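Local coordinates for adenylate cyclase-like protein (Chlamydia trachomatis, PDB 3GQS), which is of unknown function but carries an FHA domain, a fold that in relatives commonly binds phosphothreonine peptides, and is perhaps linked to the type III secretion apparatus, at residues A[89-93]-A[94-98]. Residues are numbered along the deposited sequence; the frame is centred on the assembly and turned at random.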
ATOM      1  N   VAL A  89       0.020   9.828  -2.468  1.00 33.28           N
ATOM      2  CA  VAL A  89       0.820   9.386  -1.307  1.00 31.20           C
ATOM      3  C   VAL A  89      -0.049   8.667  -0.234  1.00 30.48           C
ATOM      4  O   VAL A  89      -1.050   9.184   0.228  1.00 29.96           O
ATOM      5  CB  VAL A  89       1.620  10.533  -0.635  1.00 31.89           C
ATOM      6  CG1 VAL A  89       2.483   9.987   0.503  1.00 30.16           C
ATOM      7  CG2 VAL A  89       2.507  11.292  -1.676  1.00 29.39           C
ATOM      8  N   VAL A  90       0.353   7.448   0.092  1.00 29.46           N
ATOM      9  CA  VAL A  90      -0.161   6.675   1.220  1.00 28.20           C
ATOM     10  C   VAL A  90       0.882   6.614   2.355  1.00 27.47           C
ATOM     11  O   VAL A  90       2.023   6.223   2.131  1.00 26.41           O
ATOM     12  CB  VAL A  90      -0.507   5.210   0.834  1.00 27.38           C
ATOM     13  CG1 VAL A  90      -1.092   4.499   2.041  1.00 28.22           C
ATOM     14  CG2 VAL A  90      -1.508   5.161  -0.367  1.00 27.93           C
ATOM     15  N   ALA A  91       0.452   6.983   3.556  1.00 26.43           N
ATOM     16  CA  ALA A  91       1.255   6.895   4.780  1.00 27.06           C
ATOM     17  C   ALA A  91       0.809   5.677   5.656  1.00 28.10           C
ATOM     18  O   ALA A  91      -0.353   5.561   6.034  1.00 25.58           O
ATOM     19  CB  ALA A  91       1.111   8.187   5.582  1.00 26.07           C
ATOM     20  N   LEU A  92       1.779   4.817   5.953  1.00 29.18           N
ATOM     21  CA  LEU A  92       1.630   3.698   6.905  1.00 29.68           C
ATOM     22  C   LEU A  92       2.698   3.864   7.968  1.00 29.89           C
ATOM     23  O   LEU A  92       3.847   3.603   7.704  1.00 30.52           O
ATOM     24  CB  LEU A  92       1.831   2.341   6.225  1.00 29.30           C
ATOM     25  CG  LEU A  92       0.949   2.012   5.009  1.00 28.97           C
ATOM     26  CD1 LEU A  92       1.174   0.539   4.610  1.00 28.26           C
ATOM     27  CD2 LEU A  92      -0.491   2.342   5.327  1.00 25.36           C
ATOM     28  N   GLY A  93       2.307   4.269   9.161  1.00 30.16           N
ATOM     29  CA  GLY A  93       3.262   4.558  10.198  1.00 29.87           C
ATOM     30  C   GLY A  93       4.052   5.755   9.689  1.00 30.49           C
ATOM     31  O   GLY A  93       3.478   6.749   9.270  1.00 30.22           O
ATOM     32  N   THR A  94       5.364   5.621   9.694  1.00 30.53           N
ATOM     33  CA  THR A  94       6.256   6.682   9.232  1.00 31.62           C
ATOM     34  C   THR A  94       6.704   6.402   7.795  1.00 31.89           C
ATOM     35  O   THR A  94       7.476   7.155   7.216  1.00 32.04           O
ATOM     36  CB  THR A  94       7.479   6.787  10.135  1.00 31.35           C
ATOM     37  OG1 THR A  94       8.203   5.561  10.050  1.00 31.85           O
ATOM     38  CG2 THR A  94       7.071   7.019  11.573  1.00 31.09           C
ATOM     39  N   THR A  95       6.185   5.323   7.216  1.00 31.88           N
ATOM     40  CA  THR A  95       6.535   4.951   5.865  1.00 32.19           C
ATOM     41  C   THR A  95       5.560   5.586   4.832  1.00 32.42           C
ATOM     42  O   THR A  95       4.379   5.713   5.054  1.00 33.67           O
ATOM     43  CB  THR A  95       6.648   3.411   5.733  1.00 32.76           C
ATOM     44  OG1 THR A  95       7.768   2.966   6.520  1.00 31.04           O
ATOM     45  CG2 THR A  95       6.838   2.981   4.284  1.00 31.34           C
ATOM     46  N   LEU A  96       6.111   6.015   3.712  1.00 32.90           N
ATOM     47  CA  LEU A  96       5.365   6.700   2.664  1.00 32.30           C
ATOM     48  C   LEU A  96       5.484   5.863   1.408  1.00 31.59           C
ATOM     49  O   LEU A  96       6.521   5.312   1.128  1.00 31.42           O
ATOM     50  CB  LEU A  96       5.917   8.114   2.435  1.00 31.10           C
ATOM     51  CG  LEU A  96       5.727   9.177   3.530  1.00 32.46           C
ATOM     52  CD1 LEU A  96       6.443  10.552   3.129  1.00 28.75           C
ATOM     53  CD2 LEU A  96       4.255   9.411   3.914  1.00 32.28           C
ATOM     54  N   PHE A  97       4.399   5.722   0.682  1.00 32.00           N
ATOM     55  CA  PHE A  97       4.454   5.092  -0.640  1.00 31.94           C
ATOM     56  C   PHE A  97       3.407   5.594  -1.582  1.00 30.65           C
ATOM     57  O   PHE A  97       2.460   6.293  -1.203  1.00 29.94           O
ATOM     58  CB  PHE A  97       4.408   3.582  -0.539  1.00 32.92           C
ATOM     59  CG  PHE A  97       3.054   3.010  -0.214  1.00 36.94           C
ATOM     60  CD1 PHE A  97       2.103   2.809  -1.225  1.00 39.29           C
ATOM     61  CD2 PHE A  97       2.757   2.618   1.070  1.00 39.10           C
ATOM     62  CE1 PHE A  97       0.872   2.220  -0.964  1.00 41.80           C
ATOM     63  CE2 PHE A  97       1.512   2.048   1.348  1.00 44.23           C
ATOM     64  CZ  PHE A  97       0.564   1.842   0.307  1.00 42.54           C
ATOM     65  N   LEU A  98       3.600   5.280  -2.842  1.00 30.98           N
ATOM     66  CA  LEU A  98       2.576   5.598  -3.843  1.00 31.70           C
ATOM     67  C   LEU A  98       2.599   4.647  -5.007  1.00 31.74           C
ATOM     68  O   LEU A  98       3.548   3.864  -5.168  1.00 31.80           O
ATOM     69  CB  LEU A  98       2.659   7.051  -4.333  1.00 31.95           C
ATOM     70  CG  LEU A  98       3.830   7.574  -5.139  1.00 32.95           C
ATOM     71  CD1 LEU A  98       4.296   6.681  -6.256  1.00 31.79           C
ATOM     72  CD2 LEU A  98       3.332   8.882  -5.679  1.00 30.17           C
TER
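A beta hairpin with a two-residue turn near the C-terminal end of the FHA beta sandwich brings V90 against F97 and L92 against T95, with a type II' turn from L92 to T95 joining its antiparallel strands. G93 takes the first corner with a positive phi of 65° (psi -127°), a conformation that glycine, having no CB to crowd N of T94, adopts readily. Both hydrogen-bonded pairs are doubly linked: V90 N reaches F97 O at 2.7 Å, almost straight, and F97 N returns to V90 O, while next to the turn L92 N bonds T95 O and T95 N approaches L92 O from well above the carbonyl plane. T94 and T95 both send OG1 to D42, which ties the turn to a neighbouring loop.

On the buried face, F97 and V90 lie side by side and point the same way. With CG of F97 between its own backbone N and carbonyl carbon (chi1 75°), the ring leans over the partner strand, and CB of V90 sits over one ring face, 3.7 Å from the centroid, as a CH-pi contact. Branching at CB suits valine here, since CG1 and CG2 also reach the ring rim. I52 from the other sheet touches F97. On the opposite face, CD2 of L96 lies 3.8 Å from CB of A91 and also touches CG1 of V89. At the ring edge, in its plane, CD1 of L92 meets CE2 of F97 at 3.6 Å.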